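Local coordinates for protein glycoside Hydrolase Family 43_12 (Metagenome, PDB 7JVH) that probably hydrolyses glycosidic bonds in plant hemicelluloses, as a family 43 glycoside hydrolase with an additional beta-sandwich domain, at residues A[24-36]-A[450-462]. Numbering follows the deposited sequence.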
loop_
_atom_site.group_PDB
_atom_site.type_symbol
_atom_site.label_atom_id
_atom_site.label_comp_id
_atom_site.label_asym_id
_atom_site.label_seq_id
_atom_site.Cartn_x
_atom_site.Cartn_y
_atom_site.Cartn_z
ATOM N N LYS A 24 -26.454 17.281 -6.959
ATOM C CA LYS A 24 -26.681 17.339 -8.432
ATOM C C LYS A 24 -25.678 18.257 -9.130
ATOM O O LYS A 24 -25.006 19.053 -8.486
ATOM C CB LYS A 24 -28.092 17.832 -8.733
ATOM C CG LYS A 24 -29.174 16.950 -8.140
ATOM C CD LYS A 24 -30.562 17.501 -8.406
ATOM C CE LYS A 24 -31.590 16.804 -7.537
ATOM N NZ LYS A 24 -32.883 17.531 -7.578
ATOM N N VAL A 25 -25.640 18.156 -10.462
ATOM C CA VAL A 25 -24.691 18.839 -11.369
ATOM C C VAL A 25 -23.251 18.738 -10.875
ATOM O O VAL A 25 -22.903 19.283 -9.833
ATOM C CB VAL A 25 -25.071 20.320 -11.698
ATOM C CG1 VAL A 25 -26.495 20.416 -12.243
ATOM C CG2 VAL A 25 -24.887 21.236 -10.506
ATOM N N PRO A 26 -22.354 18.034 -11.605
ATOM C CA PRO A 26 -20.958 17.894 -11.183
ATOM C C PRO A 26 -20.180 19.214 -11.139
ATOM O O PRO A 26 -20.536 20.162 -11.816
ATOM C CB PRO A 26 -20.368 16.969 -12.259
ATOM C CG PRO A 26 -21.513 16.363 -12.974
ATOM C CD PRO A 26 -22.634 17.340 -12.875
ATOM N N ALA A 27 -19.105 19.241 -10.349
ATOM C CA ALA A 27 -18.265 20.419 -10.179
ATOM C C ALA A 27 -17.273 20.592 -11.328
ATOM O O ALA A 27 -16.869 21.706 -11.645
ATOM C CB ALA A 27 -17.505 20.330 -8.878
ATOM N N ALA A 28 -16.863 19.464 -11.918
ATOM C CA ALA A 28 -15.926 19.452 -13.028
ATOM C C ALA A 28 -15.878 18.093 -13.718
ATOM O O ALA A 28 -16.333 17.088 -13.172
ATOM C CB ALA A 28 -14.540 19.843 -12.544
ATOM N N THR A 29 -15.326 18.095 -14.937
ATOM C CA THR A 29 -14.997 16.894 -15.692
ATOM C C THR A 29 -13.498 16.905 -16.000
ATOM O O THR A 29 -13.017 17.748 -16.744
ATOM C CB THR A 29 -15.817 16.805 -16.990
ATOM O OG1 THR A 29 -17.210 16.848 -16.670
ATOM C CG2 THR A 29 -15.550 15.516 -17.735
ATOM N N PHE A 30 -12.768 15.958 -15.401
ATOM C CA PHE A 30 -11.331 15.810 -15.606
ATOM C C PHE A 30 -11.123 14.914 -16.815
ATOM O O PHE A 30 -11.452 13.731 -16.774
ATOM C CB PHE A 30 -10.663 15.225 -14.368
ATOM C CG PHE A 30 -10.827 16.076 -13.130
ATOM C CD1 PHE A 30 -11.972 15.976 -12.346
ATOM C CD2 PHE A 30 -9.844 16.976 -12.759
ATOM C CE1 PHE A 30 -12.132 16.756 -11.213
ATOM C CE2 PHE A 30 -10.004 17.769 -11.628
ATOM C CZ PHE A 30 -11.140 17.649 -10.844
ATOM N N THR A 31 -10.598 15.506 -17.896
ATOM C CA THR A 31 -10.472 14.859 -19.195
ATOM C C THR A 31 -9.154 14.084 -19.334
ATOM O O THR A 31 -9.030 13.242 -20.215
ATOM C CB THR A 31 -10.576 15.900 -20.329
ATOM O OG1 THR A 31 -10.740 15.250 -21.581
ATOM C CG2 THR A 31 -9.327 16.733 -20.406
ATOM N N ASN A 32 -8.175 14.411 -18.480
ATOM C CA ASN A 32 -6.872 13.757 -18.442
ATOM C C ASN A 32 -6.240 13.754 -17.054
ATOM O O ASN A 32 -6.415 14.694 -16.280
ATOM C CB ASN A 32 -5.889 14.444 -19.384
ATOM C CG ASN A 32 -4.495 13.832 -19.327
ATOM O OD1 ASN A 32 -3.557 14.425 -18.794
ATOM N ND2 ASN A 32 -4.367 12.622 -19.850
ATOM N N PHE A 33 -5.492 12.687 -16.757
ATOM C CA PHE A 33 -4.470 12.703 -15.726
ATOM C C PHE A 33 -3.203 12.052 -16.281
ATOM O O PHE A 33 -3.270 10.976 -16.867
ATOM C CB PHE A 33 -4.915 11.971 -14.441
ATOM C CG PHE A 33 -4.039 12.272 -13.264
ATOM C CD1 PHE A 33 -2.897 11.537 -13.009
ATOM C CD2 PHE A 33 -4.347 13.318 -12.415
ATOM C CE1 PHE A 33 -2.082 11.828 -11.921
ATOM C CE2 PHE A 33 -3.543 13.613 -11.305
ATOM C CZ PHE A 33 -2.405 12.868 -11.069
ATOM N N THR A 34 -2.061 12.710 -16.076
ATOM C CA THR A 34 -0.762 12.189 -16.479
ATOM C C THR A 34 0.155 12.162 -15.277
ATOM O O THR A 34 0.261 13.158 -14.568
ATOM C CB THR A 34 -0.102 13.037 -17.620
ATOM O OG1 THR A 34 -0.984 13.079 -18.745
ATOM C CG2 THR A 34 1.210 12.454 -18.054
ATOM N N TYR A 35 0.799 11.011 -15.058
ATOM C CA TYR A 35 1.779 10.823 -13.998
ATOM C C TYR A 35 3.080 10.305 -14.608
ATOM O O TYR A 35 3.072 9.288 -15.315
ATOM C CB TYR A 35 1.251 9.836 -12.943
ATOM C CG TYR A 35 2.276 9.443 -11.889
ATOM C CD1 TYR A 35 2.517 10.256 -10.786
ATOM C CD2 TYR A 35 3.000 8.263 -11.999
ATOM C CE1 TYR A 35 3.453 9.910 -9.829
ATOM C CE2 TYR A 35 3.942 7.898 -11.049
ATOM C CZ TYR A 35 4.158 8.716 -9.955
ATOM O OH TYR A 35 5.094 8.354 -9.005
ATOM N N THR A 36 4.183 11.015 -14.331
ATOM C CA THR A 36 5.508 10.689 -14.848
ATOM C C THR A 36 6.510 10.573 -13.710
ATOM O O THR A 36 6.787 11.556 -13.027
ATOM C CB THR A 36 6.008 11.745 -15.896
ATOM O OG1 THR A 36 5.152 11.729 -17.040
ATOM C CG2 THR A 36 7.449 11.459 -16.336
ATOM N N SER A 450 -12.488 20.500 -17.306
ATOM C CA SER A 450 -13.497 21.423 -17.765
ATOM C C SER A 450 -14.362 21.743 -16.553
ATOM O O SER A 450 -15.050 20.882 -16.020
ATOM C CB SER A 450 -14.306 20.810 -18.898
ATOM O OG SER A 450 -15.532 21.493 -19.058
ATOM N N TYR A 451 -14.293 23.004 -16.117
ATOM C CA TYR A 451 -14.799 23.446 -14.837
ATOM C C TYR A 451 -16.178 23.994 -15.054
ATOM O O TYR A 451 -16.340 25.097 -15.583
ATOM C CB TYR A 451 -13.857 24.516 -14.260
ATOM C CG TYR A 451 -14.394 25.212 -13.043
ATOM C CD1 TYR A 451 -14.209 24.672 -11.771
ATOM C CD2 TYR A 451 -15.116 26.388 -13.158
ATOM C CE1 TYR A 451 -14.718 25.294 -10.639
ATOM C CE2 TYR A 451 -15.637 27.019 -12.032
ATOM C CZ TYR A 451 -15.434 26.465 -10.774
ATOM O OH TYR A 451 -15.943 27.115 -9.693
ATOM N N ASN A 452 -17.190 23.191 -14.717
ATOM C CA ASN A 452 -18.587 23.655 -14.592
ATOM C C ASN A 452 -18.789 25.011 -13.870
ATOM O O ASN A 452 -18.763 25.083 -12.645
ATOM C CB ASN A 452 -19.416 22.588 -13.889
ATOM C CG ASN A 452 -20.890 22.881 -13.957
ATOM O OD1 ASN A 452 -21.297 24.038 -13.933
ATOM N ND2 ASN A 452 -21.704 21.836 -14.063
ATOM N N THR A 453 -19.011 26.070 -14.655
ATOM C CA THR A 453 -19.201 27.443 -14.140
ATOM C C THR A 453 -20.545 27.621 -13.453
ATOM O O THR A 453 -20.714 28.527 -12.667
ATOM C CB THR A 453 -19.066 28.502 -15.252
ATOM O OG1 THR A 453 -20.027 28.212 -16.268
ATOM C CG2 THR A 453 -17.657 28.480 -15.812
ATOM N N LYS A 454 -21.499 26.748 -13.776
ATOM C CA LYS A 454 -22.839 26.783 -13.189
ATOM C C LYS A 454 -22.825 26.294 -11.736
ATOM O O LYS A 454 -23.400 26.939 -10.875
ATOM C CB LYS A 454 -23.855 25.994 -14.023
ATOM C CG LYS A 454 -25.266 26.035 -13.453
ATOM C CD LYS A 454 -26.307 25.480 -14.417
ATOM C CE LYS A 454 -27.685 25.419 -13.747
ATOM N NZ LYS A 454 -28.592 24.347 -14.270
ATOM N N ALA A 455 -22.179 25.154 -11.480
ATOM C CA ALA A 455 -22.057 24.616 -10.132
ATOM C C ALA A 455 -21.200 25.501 -9.210
ATOM O O ALA A 455 -21.381 25.476 -8.004
ATOM C CB ALA A 455 -21.510 23.191 -10.165
ATOM N N ALA A 456 -20.280 26.275 -9.796
ATOM C CA ALA A 456 -19.438 27.234 -9.085
ATOM C C ALA A 456 -18.580 26.678 -7.943
ATOM O O ALA A 456 -17.937 27.435 -7.201
ATOM C CB ALA A 456 -20.274 28.406 -8.603
ATOM N N GLN A 457 -18.512 25.345 -7.852
ATOM C CA GLN A 457 -17.797 24.654 -6.760
ATOM C C GLN A 457 -16.270 24.727 -6.926
ATOM O O GLN A 457 -15.781 25.518 -7.706
ATOM C CB GLN A 457 -18.328 23.224 -6.650
ATOM C CG GLN A 457 -19.820 23.191 -6.364
ATOM C CD GLN A 457 -20.422 21.809 -6.310
ATOM O OE1 GLN A 457 -19.911 20.856 -6.884
ATOM N NE2 GLN A 457 -21.543 21.707 -5.627
ATOM N N LYS A 458 -15.525 23.914 -6.177
ATOM C CA LYS A 458 -14.074 23.850 -6.267
ATOM C C LYS A 458 -13.643 22.553 -6.951
ATOM O O LYS A 458 -14.161 21.490 -6.644
ATOM C CB LYS A 458 -13.451 23.909 -4.868
ATOM C CG LYS A 458 -14.046 24.951 -3.944
ATOM C CD LYS A 458 -13.245 24.995 -2.646
ATOM C CE LYS A 458 -13.746 26.089 -1.713
ATOM N NZ LYS A 458 -12.953 26.099 -0.461
ATOM N N ALA A 459 -12.677 22.659 -7.863
ATOM C CA ALA A 459 -12.169 21.517 -8.616
ATOM C C ALA A 459 -10.689 21.710 -8.886
ATOM O O ALA A 459 -10.270 22.791 -9.319
ATOM C CB ALA A 459 -12.916 21.371 -9.931
ATOM N N GLY A 460 -9.892 20.673 -8.602
ATOM C CA GLY A 460 -8.461 20.785 -8.725
ATOM C C GLY A 460 -7.626 19.553 -8.486
ATOM O O GLY A 460 -8.081 18.430 -8.665
ATOM N N LEU A 461 -6.377 19.799 -8.085
ATOM C CA LEU A 461 -5.314 18.814 -8.039
ATOM C C LEU A 461 -4.789 18.752 -6.621
ATOM O O LEU A 461 -4.565 19.789 -6.003
ATOM C CB LEU A 461 -4.191 19.244 -9.011
ATOM C CG LEU A 461 -2.856 18.513 -8.947
ATOM C CD1 LEU A 461 -2.972 17.101 -9.505
ATOM C CD2 LEU A 461 -1.823 19.324 -9.696
ATOM N N ILE A 462 -4.554 17.531 -6.133
ATOM C CA ILE A 462 -4.248 17.273 -4.727
ATOM C C ILE A 462 -3.020 16.378 -4.554
ATOM O O ILE A 462 -2.895 15.349 -5.221
ATOM C CB ILE A 462 -5.423 16.562 -4.020
ATOM C CG1 ILE A 462 -6.736 17.296 -4.268
ATOM C CG2 ILE A 462 -5.137 16.444 -2.528
ATOM C CD1 ILE A 462 -7.942 16.605 -3.697
HETATM O O HOH W 1 -17.957 19.623 -16.037
#
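The carbonyl oxygen of Ser-450 accepts from the amide of Thr-29, 3.0 Å from N to O and nearly straight, and from a water that also bonds Thr-29 OG1. The return bond from Ser-450 N to Thr-29 O, 2.9 Å long, completes an antiparallel hydrogen-bonded pair. This pair joins residues more than 400 positions apart and ties the start of the N-terminal strand into one sheet of the C-terminal concanavalin A-like beta-sandwich. After strand 442-451 the chain turns through a loop and enters the facing sheet at strand 458-464, so the N-terminal segment meets both layers.

Between the layers the packing is close: the methyl of Ala-28 comes within 3.4 Å of Ala-459 CB. Farther along, the Phe-30 ring directs CE2 to within 3.6 Å of Gly-460 O and has Gly-460 N at its edge, in plane. Phe-33, its CG anti to the backbone N (chi1 -165°), brings its ring toward Leu-461; the two side chains cross at about a right angle, Phe-33 CE2 lying 4.0 Å from Leu-461 CD1. Trp-397 meets the same phenylalanine ring edge-to-face.

Two side-chain bonds brace the connecting loop from within. Asn-452 OD1 takes the amide of Ala-455 in an Asx motif, while Tyr-451 OH bonds Gln-457 O at 2.6 Å, in the carbonyl plane, across the loop. At the chain start, Val-25 touches this loop through CG2, 3.9 Å from Ala-455 CB.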